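Porin (Acinetobacter baumannii AB307-0294, PDB 5DL7) probably acts as a beta-barrel porin of the outer membrane, letting small molecules diffuse through its channel, and binds calcium ions. Local coordinates at residues S137-F142 / E408-V413; V303-M308 / V319-Y324; S310-K315 / S391-D396. All coordinates share one frame; numbering follows the deposited sequence.

In the fold
All three contacts join an inward-folded loop to the inner face of the antiparallel barrel. Contacts 2 and 3 draw on one loop, between strands 278-288 and 318-327: residues 303-308 lie against the strand that ends the loop, and residues 310-315 against strand 384-395. Their centres are about 11 Å apart, and their segments alternate along the chain. Contact 1, about 18 Å from the centre of either, ties an earlier loop, 137-142, to the last strand, 406-418, and encloses both others in sequence. Strands 384-395 and 406-418 are neighbours, so contacts 1 and 3 share adjoining wall. The loops thereby occupy the barrel interior, consistent with a narrowed porin channel.

Contact 1. Residues S137-F142 / E408-V413; sequences SPARLF and ETRLNV. With C8E ((hydroxyethyloxy)tri(ethyloxy)octane), chain K.
The backbones of loop 137-142 and strand 408-413 stay well apart: their nearest CA atoms, those of Arg-140 and Arg-410, are 10.0 Å from each other, and long side chains and water span the interval. From the strand, Arg-410 starts toward the loop and runs extended from CG to NE. Arg-140 sets out away from the strand, but a bend at chi2 (-68°) swings its guanidinium back, and the two side chains meet crosswise. Arg-140 NH1 sits over one face of the Arg-410 guanidinium, displaced toward its rim and 3.7 Å from Arg-410 NH1, with the two planes 60° apart.

Carbonyl and water oxygens lie around the two guanidinium groups and probably ease their closeness. Arg-140 NH1 donates to Ala-139 O at 3.0 Å, reaching it from above the carbonyl plane. One water donates to Ala-139 O at 2.8 Å and accepts from Arg-410 NH1 at 2.9 Å; a second accepts from Arg-140 NH1 at 2.8 Å and also from Arg-410 NH2. Such arginine-lined surfaces inside the barrel are a feature of OprD-family porins, where they are thought to guide anionic substrates, and Arg-389 and Arg-34 lie close by here.

Glu-408 fixes Arg-410 from the same strand. The NE and NH2 atoms of Arg-410 both grip Glu-408 OE2 at 2.8 Å, side-on and within the guanidinium plane, while Glu-408 OE1 forms a salt bridge with Arg-34. Arg-140 NE is held by Ser-91 O. In the loop, Ser-137 OG accepts from Ala-139 N, an ST turn that shapes the chain just before Arg-140. Across the barrel wall, on the side facing the membrane, Leu-411 CB lies against the hydroxyl end (C20 and O21) of a bound detergent.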
loop_
_atom_site.group_PDB
_atom_site.type_symbol
_atom_site.label_atom_id
_atom_site.label_comp_id
_atom_site.label_asym_id
_atom_site.label_seq_id
_atom_site.Cartn_x
_atom_site.Cartn_y
_atom_site.Cartn_z
ATOM N N SER A 137 4.454 -1.719 -0.853
ATOM C CA SER A 137 3.602 -1.852 0.343
ATOM C C SER A 137 4.265 -1.299 1.605
ATOM O O SER A 137 5.340 -1.728 2.017
ATOM C CB SER A 137 3.232 -3.320 0.609
ATOM O OG SER A 137 2.445 -3.436 1.770
ATOM N N PRO A 138 3.594 -0.397 2.290
ATOM C CA PRO A 138 3.998 0.065 3.505
ATOM C C PRO A 138 3.197 -0.632 4.701
ATOM O O PRO A 138 3.437 -0.183 5.832
ATOM C CB PRO A 138 3.570 1.602 3.440
ATOM C CG PRO A 138 2.259 1.373 2.865
ATOM C CD PRO A 138 2.372 0.331 1.748
ATOM N N ALA A 139 2.428 -1.621 4.421
ATOM C CA ALA A 139 1.358 -2.036 5.378
ATOM C C ALA A 139 1.832 -3.082 6.374
ATOM O O ALA A 139 1.092 -3.400 7.298
ATOM C CB ALA A 139 0.254 -2.576 4.554
ATOM N N ARG A 140 3.141 -3.454 6.374
ATOM C CA ARG A 140 3.700 -4.345 7.394
ATOM C C ARG A 140 4.848 -3.683 8.095
ATOM O O ARG A 140 4.843 -2.433 8.258
ATOM C CB ARG A 140 3.833 -5.821 6.894
ATOM C CG ARG A 140 2.582 -6.507 6.471
ATOM C CD ARG A 140 1.597 -6.796 7.599
ATOM N NE ARG A 140 0.436 -7.461 7.031
ATOM C CZ ARG A 140 -0.581 -6.927 6.398
ATOM N NH1 ARG A 140 -0.685 -5.609 6.200
ATOM N NH2 ARG A 140 -1.506 -7.679 5.802
ATOM N N LEU A 141 5.872 -4.390 8.557
ATOM C CA LEU A 141 6.834 -3.799 9.361
ATOM C C LEU A 141 7.763 -2.920 8.558
ATOM O O LEU A 141 8.215 -1.913 9.032
ATOM C CB LEU A 141 7.608 -4.870 10.135
ATOM C CG LEU A 141 8.554 -4.372 11.189
ATOM C CD1 LEU A 141 7.727 -3.753 12.361
ATOM C CD2 LEU A 141 9.467 -5.484 11.791
ATOM N N PHE A 142 8.218 -3.406 7.419
ATOM C CA PHE A 142 9.190 -2.760 6.537
ATOM C C PHE A 142 8.608 -2.625 5.175
ATOM O O PHE A 142 7.834 -3.436 4.725
ATOM C CB PHE A 142 10.454 -3.692 6.443
ATOM C CG PHE A 142 11.097 -3.932 7.727
ATOM C CD1 PHE A 142 11.454 -2.880 8.591
ATOM C CD2 PHE A 142 11.551 -5.175 8.151
ATOM C CE1 PHE A 142 12.072 -3.052 9.827
ATOM C CE2 PHE A 142 12.157 -5.303 9.378
ATOM C CZ PHE A 142 12.476 -4.249 10.195
ATOM N N GLU A 408 -10.236 -7.907 12.806
ATOM C CA GLU A 408 -8.808 -7.629 12.590
ATOM C C GLU A 408 -8.458 -6.392 13.443
ATOM O O GLU A 408 -9.241 -5.388 13.428
ATOM C CB GLU A 408 -8.526 -7.406 11.136
ATOM C CG GLU A 408 -7.112 -7.020 10.811
ATOM C CD GLU A 408 -6.737 -7.007 9.309
ATOM O OE1 GLU A 408 -7.430 -7.698 8.545
ATOM O OE2 GLU A 408 -5.716 -6.354 9.006
ATOM N N THR A 409 -7.347 -6.435 14.171
ATOM C CA THR A 409 -6.881 -5.334 14.960
ATOM C C THR A 409 -5.386 -5.080 14.525
ATOM O O THR A 409 -4.653 -6.015 14.264
ATOM C CB THR A 409 -6.802 -5.785 16.450
ATOM O OG1 THR A 409 -8.131 -6.037 16.888
ATOM C CG2 THR A 409 -6.194 -4.703 17.219
ATOM N N ARG A 410 -5.017 -3.843 14.296
ATOM C CA ARG A 410 -3.608 -3.480 14.099
ATOM C C ARG A 410 -3.336 -2.346 15.104
ATOM O O ARG A 410 -4.050 -1.383 15.195
ATOM C CB ARG A 410 -3.302 -2.913 12.679
ATOM C CG ARG A 410 -3.599 -3.895 11.578
ATOM C CD ARG A 410 -3.316 -3.305 10.144
ATOM N NE ARG A 410 -3.840 -4.254 9.160
ATOM C CZ ARG A 410 -3.712 -4.080 7.854
ATOM N NH1 ARG A 410 -3.044 -3.063 7.389
ATOM N NH2 ARG A 410 -4.376 -4.836 7.058
ATOM N N LEU A 411 -2.259 -2.485 15.894
ATOM C CA LEU A 411 -1.812 -1.463 16.830
ATOM C C LEU A 411 -0.377 -1.078 16.482
ATOM O O LEU A 411 0.445 -1.957 16.232
ATOM C CB LEU A 411 -1.851 -2.001 18.236
ATOM C CG LEU A 411 -3.238 -2.534 18.723
ATOM C CD1 LEU A 411 -3.083 -3.194 20.155
ATOM C CD2 LEU A 411 -4.354 -1.509 18.663
ATOM N N ASN A 412 -0.142 0.186 16.416
ATOM C CA ASN A 412 1.136 0.771 16.074
ATOM C C ASN A 412 1.616 1.759 17.025
ATOM O O ASN A 412 0.873 2.721 17.408
ATOM C CB ASN A 412 1.099 1.442 14.663
ATOM C CG ASN A 412 0.642 0.485 13.561
ATOM O OD1 ASN A 412 -0.538 0.305 13.220
ATOM N ND2 ASN A 412 1.644 -0.251 13.016
ATOM N N VAL A 413 2.869 1.689 17.460
ATOM C CA VAL A 413 3.521 2.817 18.118
ATOM C C VAL A 413 4.811 3.084 17.370
ATOM O O VAL A 413 5.605 2.155 17.172
ATOM C CB VAL A 413 3.818 2.582 19.637
ATOM C CG1 VAL A 413 4.524 3.752 20.175
ATOM C CG2 VAL A 413 2.498 2.212 20.389
HETATM O O12 C8E K . 0.368 -10.880 22.405
HETATM C C13 C8E K . 0.897 -9.705 22.974
HETATM C C14 C8E K . 0.345 -8.486 22.254
HETATM O O15 C8E K . 0.660 -7.274 22.948
HETATM C C16 C8E K . -0.035 -6.095 22.474
HETATM C C17 C8E K . 1.023 -5.024 22.505
HETATM O O18 C8E K . 0.570 -3.711 22.179
HETATM C C19 C8E K . 1.557 -3.000 21.411
HETATM C C20 C8E K . 1.033 -1.747 20.717
HETATM O O21 C8E K . 1.691 -1.548 19.403
HETATM O O HOH W 1 -0.697 -1.520 8.222
HETATM O O HOH W 2 -2.621 -5.022 4.274
#

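Contact 2. Residues V303-M308 / V319-Y324; sequences VVLDFM and VYSIRY. With C8E ((hydroxyethyloxy)tri(ethyloxy)octane), chain I; C8E ((hydroxyethyloxy)tri(ethyloxy)octane), chain H; C8E ((hydroxyethyloxy)tri(ethyloxy)octane), chain F.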
loop_
_atom_site.group_PDB
_atom_site.type_symbol
_atom_site.label_atom_id
_atom_site.label_comp_id
_atom_site.label_asym_id
_atom_site.label_seq_id
_atom_site.Cartn_x
_atom_site.Cartn_y
_atom_site.Cartn_z
ATOM N N VAL A 303 -6.283 0.273 -5.947
ATOM C CA VAL A 303 -7.537 1.025 -6.122
ATOM C C VAL A 303 -7.773 1.961 -4.963
ATOM O O VAL A 303 -7.100 1.961 -3.965
ATOM C CB VAL A 303 -8.685 -0.021 -6.276
ATOM C CG1 VAL A 303 -8.492 -0.986 -7.439
ATOM C CG2 VAL A 303 -8.944 -0.743 -4.993
ATOM N N VAL A 304 -8.766 2.836 -5.145
ATOM C CA VAL A 304 -8.875 3.917 -4.202
ATOM C C VAL A 304 -9.210 3.517 -2.815
ATOM O O VAL A 304 -8.844 4.165 -1.862
ATOM C CB VAL A 304 -9.820 5.038 -4.745
ATOM C CG1 VAL A 304 -11.193 4.702 -4.604
ATOM C CG2 VAL A 304 -9.764 6.272 -3.807
ATOM N N LEU A 305 -10.066 2.549 -2.705
ATOM C CA LEU A 305 -10.539 2.075 -1.338
ATOM C C LEU A 305 -9.516 1.063 -0.852
ATOM O O LEU A 305 -9.323 -0.003 -1.482
ATOM C CB LEU A 305 -12.005 1.543 -1.377
ATOM C CG LEU A 305 -13.009 2.445 -1.989
ATOM C CD1 LEU A 305 -14.377 1.802 -1.877
ATOM C CD2 LEU A 305 -12.960 3.777 -1.201
ATOM N N ASP A 306 -8.740 1.366 0.168
ATOM C CA ASP A 306 -7.624 0.501 0.651
ATOM C C ASP A 306 -7.972 -0.064 2.040
ATOM O O ASP A 306 -7.510 0.310 3.087
ATOM C CB ASP A 306 -6.357 1.318 0.805
ATOM C CG ASP A 306 -6.517 2.543 1.751
ATOM O OD1 ASP A 306 -7.735 3.211 1.992
ATOM O OD2 ASP A 306 -5.390 2.991 2.285
ATOM N N PHE A 307 -8.899 -1.012 2.056
ATOM C CA PHE A 307 -9.409 -1.634 3.335
ATOM C C PHE A 307 -8.525 -2.740 3.904
ATOM O O PHE A 307 -7.680 -3.296 3.101
ATOM C CB PHE A 307 -10.802 -2.168 3.006
ATOM C CG PHE A 307 -11.898 -1.106 3.207
ATOM C CD1 PHE A 307 -11.995 -0.012 2.373
ATOM C CD2 PHE A 307 -12.768 -1.169 4.243
ATOM C CE1 PHE A 307 -13.035 0.929 2.523
ATOM C CE2 PHE A 307 -13.771 -0.195 4.453
ATOM C CZ PHE A 307 -13.886 0.870 3.592
ATOM N N MET A 308 -8.610 -3.010 5.146
ATOM C CA MET A 308 -7.730 -3.822 5.942
ATOM C C MET A 308 -7.798 -5.303 5.533
ATOM O O MET A 308 -6.740 -5.988 5.473
ATOM C CB MET A 308 -7.942 -3.635 7.407
ATOM C CG MET A 308 -7.536 -2.214 7.792
ATOM S SD MET A 308 -8.226 -1.853 9.508
ATOM C CE MET A 308 -7.461 -3.084 10.513
ATOM N N VAL A 319 -18.583 -1.975 -5.488
ATOM C CA VAL A 319 -18.337 -1.591 -4.144
ATOM C C VAL A 319 -18.881 -0.204 -3.790
ATOM O O VAL A 319 -18.681 0.699 -4.605
ATOM C CB VAL A 319 -16.828 -1.584 -3.791
ATOM C CG1 VAL A 319 -16.537 -1.325 -2.307
ATOM C CG2 VAL A 319 -16.101 -2.895 -4.158
ATOM N N TYR A 320 -19.569 -0.174 -2.686
ATOM C CA TYR A 320 -20.206 1.078 -2.150
ATOM C C TYR A 320 -19.581 1.347 -0.833
ATOM O O TYR A 320 -19.627 0.518 0.061
ATOM C CB TYR A 320 -21.736 0.891 -2.013
ATOM C CG TYR A 320 -22.361 0.380 -3.269
ATOM C CD1 TYR A 320 -22.363 -1.026 -3.496
ATOM C CD2 TYR A 320 -22.943 1.205 -4.207
ATOM C CE1 TYR A 320 -22.982 -1.522 -4.621
ATOM C CE2 TYR A 320 -23.620 0.654 -5.347
ATOM C CZ TYR A 320 -23.557 -0.681 -5.507
ATOM O OH TYR A 320 -24.143 -1.317 -6.628
ATOM N N SER A 321 -19.128 2.604 -0.582
ATOM C CA SER A 321 -18.556 2.903 0.744
ATOM C C SER A 321 -18.897 4.331 1.217
ATOM O O SER A 321 -19.292 5.202 0.447
ATOM C CB SER A 321 -17.005 2.766 0.733
ATOM O OG SER A 321 -16.479 3.913 0.029
ATOM N N ILE A 322 -18.749 4.475 2.463
ATOM C CA ILE A 322 -18.984 5.800 3.112
ATOM C C ILE A 322 -17.924 5.934 4.200
ATOM O O ILE A 322 -17.501 4.973 4.802
ATOM C CB ILE A 322 -20.359 5.916 3.653
ATOM C CG1 ILE A 322 -20.607 7.342 4.207
ATOM C CG2 ILE A 322 -20.706 4.860 4.714
ATOM C CD1 ILE A 322 -22.062 7.617 4.517
ATOM N N ARG A 323 -17.422 7.156 4.441
ATOM C CA ARG A 323 -16.326 7.424 5.336
ATOM C C ARG A 323 -16.533 8.699 6.022
ATOM O O ARG A 323 -17.028 9.654 5.443
ATOM C CB ARG A 323 -15.065 7.538 4.470
ATOM C CG ARG A 323 -13.822 7.732 5.218
ATOM C CD ARG A 323 -12.740 8.055 4.151
ATOM N NE ARG A 323 -11.448 8.526 4.815
ATOM C CZ ARG A 323 -10.244 7.865 4.774
ATOM N NH1 ARG A 323 -10.072 6.725 4.073
ATOM N NH2 ARG A 323 -9.188 8.356 5.386
ATOM N N TYR A 324 -16.153 8.724 7.276
ATOM C CA TYR A 324 -16.200 9.914 8.146
ATOM C C TYR A 324 -14.894 10.080 8.834
ATOM O O TYR A 324 -14.340 9.168 9.352
ATOM C CB TYR A 324 -17.320 9.825 9.206
ATOM C CG TYR A 324 -17.236 11.014 10.137
ATOM C CD1 TYR A 324 -17.555 12.299 9.761
ATOM C CD2 TYR A 324 -16.677 10.894 11.389
ATOM C CE1 TYR A 324 -17.405 13.404 10.634
ATOM C CE2 TYR A 324 -16.515 11.956 12.224
ATOM C CZ TYR A 324 -16.895 13.219 11.854
ATOM O OH TYR A 324 -16.656 14.231 12.795
HETATM C C1 C8E I . -28.544 13.645 10.115
HETATM C C2 C8E I . -27.247 12.880 10.026
HETATM C C3 C8E I . -27.293 11.718 11.009
HETATM C C4 C8E I . -26.149 10.737 10.797
HETATM C C5 C8E I . -25.206 10.760 11.986
HETATM C C6 C8E I . -23.822 10.298 11.808
HETATM C C7 C8E I . -22.849 11.199 12.483
HETATM C C8 C8E I . -21.416 10.749 12.248
HETATM O O9 C8E I . -20.691 11.994 12.134
HETATM C C10 C8E I . -20.483 12.529 13.434
HETATM C C11 C8E I . -20.176 13.955 13.299
HETATM O O12 C8E I . -20.065 14.757 14.524
HETATM C C13 C8E I . -20.330 16.110 13.924
HETATM C C14 C8E I . -20.258 17.437 14.680
HETATM O O15 C8E I . -21.237 18.443 14.114
HETATM C C1 C8E H . -19.074 4.012 9.264
HETATM C C2 C8E H . -19.232 5.187 8.399
HETATM C C3 C8E H . -20.003 6.221 9.126
HETATM C C4 C8E H . -20.471 7.270 8.173
HETATM C C5 C8E H . -20.918 8.572 8.730
HETATM C C6 C8E H . -22.059 9.327 8.077
HETATM C C7 C8E H . -21.897 10.850 8.201
HETATM C C8 C8E H . -23.128 11.793 8.045
HETATM O O9 C8E H . -22.616 13.137 8.284
HETATM C C10 C8E H . -23.446 14.305 8.363
HETATM C C11 C8E H . -22.823 15.341 9.328
HETATM O O12 C8E H . -21.365 15.360 9.287
HETATM C C13 C8E H . -20.702 16.375 10.065
HETATM C C14 C8E H . -20.812 17.754 9.406
HETATM O O15 C8E H . -20.174 18.738 10.209
HETATM C C16 C8E H . -20.995 19.899 10.555
HETATM C C1 C8E F . -10.181 11.235 23.177
HETATM C C2 C8E F . -11.283 11.360 22.125
HETATM C C3 C8E F . -11.361 10.185 21.117
HETATM C C4 C8E F . -12.595 10.410 20.234
HETATM C C5 C8E F . -12.880 9.399 19.150
HETATM C C6 C8E F . -14.262 9.426 18.597
HETATM C C7 C8E F . -14.432 10.589 17.724
HETATM C C8 C8E F . -15.711 10.514 17.076
HETATM O O9 C8E F . -15.350 11.775 16.570
HETATM C C10 C8E F . -15.976 12.842 15.883
HETATM C C11 C8E F . -15.613 13.934 16.808
HETATM O O12 C8E F . -15.934 15.314 16.491
HETATM C C13 C8E F . -17.016 15.989 17.244
HETATM C C14 C8E F . -16.840 17.512 17.316
HETATM O O15 C8E F . -17.905 18.323 16.696
HETATM C C16 C8E F . -17.523 19.694 16.429
HETATM C C17 C8E F . -18.548 20.456 15.546
HETATM O O18 C8E F . -18.281 20.881 14.184
HETATM C C19 C8E F . -17.144 21.773 13.939
HETATM C C20 C8E F . -15.857 21.289 14.650
HETATM O O21 C8E F . -14.540 21.470 14.128
HETATM O O HOH W 3 -7.757 6.034 2.376
#
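The long loop between strands 278-288 and 318-327 folds into the barrel, as channel-narrowing loops do in OprD-family porins, and Leu-305 sets it down on the wall at Val-319 and Ser-321. The backbones come no nearer than 8.3 Å, measured between the CA atoms of Leu-305 and Ser-321, which leaves the contact to side chains.

Leu-305 points toward the strand, its CG beside the backbone N (chi1 -52°), and both methyls reach the wall. Leu-305 CD1 meets Ser-321 OG at 3.5 Å and Val-319 CG1 at 3.8 Å; Leu-305 CD2 touches the same hydroxyl oxygen at 3.7 Å. Leu-305 and Val-319 run antiparallel alongside one another, and CD1 rests on both Val-319 and Ser-321, whose side chains share the inner face of the strand.

Farther along, the link is polar and indirect. A water donates to Asp-306 OD1 at 2.8 Å and accepts a weak bond from Arg-323 NH1, the charged atoms themselves being too distant to meet. Asp-306 OD1 has its direct salt bridge with Arg-346, and Arg-323 NE has one with Glu-325.

Side chains of the opposite face belong to the membrane side. Ile-322 CD1 packs on the alkyl chain of one detergent, while the ether oxygen O9 of another lies 3.8 Å above the centre of the Tyr-324 ring. A third detergent approaches the ring edge, and Tyr-324 OH is hydrogen-bonded to His-278 ND1.

Inside the barrel, Leu-305 is also packed by Leu-270 of strand 263-275 and Met-285 of strand 278-288, while Ala-348 of strand 341-353 touches both Ser-321 and Phe-307, so the loop segment lies across four neighbouring strands of the wall.

Contact 3. Residues S310-K315 / S391-D396; sequences SDYSNK and SHYRND
Tyr-393 OH is gripped from two directions, by Asn-395 ND2, which donates to it at 2.9 Å along an almost straight bond in its own amide plane, and by Glu-365 OE1 of strand 363-375, which also hydrogen-bonds with Ser-310 OG and so joins the loop and the strand where they touch.

With CG anti to the backbone N (chi1 175°), the Tyr-393 ring extends from the strand to the loop, where its CE1 side meets Ser-310 and Tyr-312. Ser-310 CB packs obliquely on the ring, 3.7 Å from Tyr-393 CE1. Tyr-312 arrives hydroxyl first: its OH, hydrogen-bonded to Ser-367 OG, lies at the edge of the Tyr-393 ring, near the ring plane and 3.9 Å from Tyr-393 CE1, while the two tyrosines lie alongside one another, pointing opposite ways.

The loop is the inward-folded one between strands 278-288 and 318-327 of this OprD-type barrel, and residues 310-313 turn tightly. Ser-310 OG accepts from Tyr-312 N at 3.2 Å, an ST turn, and an Asx turn overlaps it, with Asp-311 OD1 taking Ser-313 N at 3.0 Å from above the carboxylate plane. Ser-313 OG adds a 2.7 Å bond to Asp-311 O. Asp-311 OD2 has a further partner in Arg-188, a salt bridge that ties the turn to another part of the chain.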
loop_
_atom_site.group_PDB
_atom_site.type_symbol
_atom_site.label_atom_id
_atom_site.label_comp_id
_atom_site.label_asym_id
_atom_site.label_seq_id
_atom_site.Cartn_x
_atom_site.Cartn_y
_atom_site.Cartn_z
ATOM N N SER A 310 -9.581 -7.161 2.983
ATOM C CA SER A 310 -9.772 -7.688 1.635
ATOM C C SER A 310 -9.305 -6.631 0.671
ATOM O O SER A 310 -9.308 -5.435 1.000
ATOM C CB SER A 310 -11.282 -7.940 1.350
ATOM O OG SER A 310 -11.607 -8.296 -0.032
ATOM N N ASP A 311 -9.082 -7.025 -0.574
ATOM C CA ASP A 311 -8.760 -6.108 -1.643
ATOM C C ASP A 311 -9.939 -5.498 -2.356
ATOM O O ASP A 311 -9.699 -4.502 -3.101
ATOM C CB ASP A 311 -7.701 -6.655 -2.561
ATOM C CG ASP A 311 -8.114 -7.634 -3.487
ATOM O OD1 ASP A 311 -9.325 -7.977 -3.708
ATOM O OD2 ASP A 311 -7.354 -7.797 -4.452
ATOM N N TYR A 312 -11.132 -6.047 -2.204
ATOM C CA TYR A 312 -12.374 -5.498 -2.854
ATOM C C TYR A 312 -12.229 -5.333 -4.350
ATOM O O TYR A 312 -12.993 -4.599 -4.957
ATOM C CB TYR A 312 -12.843 -4.207 -2.151
ATOM C CG TYR A 312 -13.520 -4.434 -0.846
ATOM C CD1 TYR A 312 -12.797 -4.489 0.273
ATOM C CD2 TYR A 312 -14.845 -4.460 -0.750
ATOM C CE1 TYR A 312 -13.387 -4.755 1.532
ATOM C CE2 TYR A 312 -15.496 -4.682 0.440
ATOM C CZ TYR A 312 -14.775 -4.815 1.582
ATOM O OH TYR A 312 -15.354 -5.107 2.814
ATOM N N SER A 313 -11.361 -6.149 -4.995
ATOM C CA SER A 313 -10.966 -5.999 -6.396
ATOM C C SER A 313 -11.307 -7.229 -7.257
ATOM O O SER A 313 -10.617 -7.452 -8.317
ATOM C CB SER A 313 -9.459 -5.579 -6.512
ATOM O OG SER A 313 -9.231 -4.323 -5.757
ATOM N N ASN A 314 -12.306 -8.002 -6.850
ATOM C CA ASN A 314 -12.673 -9.235 -7.567
ATOM C C ASN A 314 -13.355 -8.943 -8.864
ATOM O O ASN A 314 -13.939 -7.820 -9.074
ATOM C CB ASN A 314 -13.572 -10.028 -6.655
ATOM C CG ASN A 314 -12.820 -10.517 -5.449
ATOM O OD1 ASN A 314 -11.946 -11.397 -5.568
ATOM N ND2 ASN A 314 -13.026 -9.929 -4.264
ATOM N N LYS A 315 -13.379 -9.951 -9.733
ATOM C CA LYS A 315 -14.127 -9.955 -10.992
ATOM C C LYS A 315 -15.619 -9.535 -10.704
ATOM O O LYS A 315 -16.312 -10.073 -9.823
ATOM C CB LYS A 315 -14.065 -11.310 -11.665
ATOM C CG LYS A 315 -14.746 -11.257 -13.027
ATOM C CD LYS A 315 -15.400 -12.363 -13.647
ATOM C CE LYS A 315 -16.099 -12.165 -14.968
ATOM N NZ LYS A 315 -17.489 -12.113 -14.882
ATOM N N SER A 391 -11.133 -3.694 12.188
ATOM C CA SER A 391 -11.950 -4.021 11.040
ATOM C C SER A 391 -12.857 -5.230 11.471
ATOM O O SER A 391 -12.343 -6.248 11.852
ATOM C CB SER A 391 -11.129 -4.369 9.890
ATOM O OG SER A 391 -11.812 -5.102 8.876
ATOM N N HIS A 392 -14.145 -5.089 11.268
ATOM C CA HIS A 392 -15.042 -6.237 11.351
ATOM C C HIS A 392 -15.380 -6.500 9.853
ATOM O O HIS A 392 -16.122 -5.742 9.218
ATOM C CB HIS A 392 -16.385 -5.839 12.098
ATOM C CG HIS A 392 -17.476 -6.943 12.054
ATOM N ND1 HIS A 392 -17.213 -8.270 12.233
ATOM C CD2 HIS A 392 -18.818 -6.892 11.737
ATOM C CE1 HIS A 392 -18.342 -8.990 12.156
ATOM N NE2 HIS A 392 -19.318 -8.171 11.808
ATOM N N TYR A 393 -14.938 -7.644 9.421
ATOM C CA TYR A 393 -15.010 -8.069 8.027
ATOM C C TYR A 393 -15.785 -9.363 7.898
ATOM O O TYR A 393 -15.557 -10.360 8.624
ATOM C CB TYR A 393 -13.566 -8.236 7.472
ATOM C CG TYR A 393 -13.590 -8.797 6.064
ATOM C CD1 TYR A 393 -13.989 -8.063 4.979
ATOM C CD2 TYR A 393 -13.156 -10.134 5.891
ATOM C CE1 TYR A 393 -14.022 -8.664 3.697
ATOM C CE2 TYR A 393 -13.222 -10.721 4.618
ATOM C CZ TYR A 393 -13.594 -9.958 3.553
ATOM O OH TYR A 393 -13.693 -10.579 2.235
ATOM N N ARG A 394 -16.747 -9.378 6.947
ATOM C CA ARG A 394 -17.467 -10.622 6.693
ATOM C C ARG A 394 -17.489 -10.893 5.194
ATOM O O ARG A 394 -17.591 -9.930 4.344
ATOM C CB ARG A 394 -18.873 -10.449 7.092
ATOM C CG ARG A 394 -19.178 -9.987 8.522
ATOM C CD ARG A 394 -20.725 -9.820 8.732
ATOM N NE ARG A 394 -21.323 -8.744 7.883
ATOM C CZ ARG A 394 -22.616 -8.626 7.729
ATOM N NH1 ARG A 394 -23.165 -7.752 6.954
ATOM N NH2 ARG A 394 -23.421 -9.484 8.437
ATOM N N ASN A 395 -17.506 -12.175 4.862
ATOM C CA ASN A 395 -17.844 -12.520 3.483
ATOM C C ASN A 395 -18.560 -13.850 3.448
ATOM O O ASN A 395 -18.601 -14.543 4.517
ATOM C CB ASN A 395 -16.605 -12.510 2.513
ATOM C CG ASN A 395 -15.651 -13.654 2.707
ATOM O OD1 ASN A 395 -16.058 -14.814 2.977
ATOM N ND2 ASN A 395 -14.382 -13.367 2.615
ATOM N N ASP A 396 -19.159 -14.222 2.311
ATOM C CA ASP A 396 -19.821 -15.493 2.190
ATOM C C ASP A 396 -19.027 -16.372 1.154
ATOM O O ASP A 396 -19.574 -17.281 0.520
ATOM C CB ASP A 396 -21.284 -15.333 1.804
ATOM C CG ASP A 396 -21.536 -14.733 0.402
ATOM O OD1 ASP A 396 -20.531 -14.259 -0.236
ATOM O OD2 ASP A 396 -22.710 -14.620 -0.030
#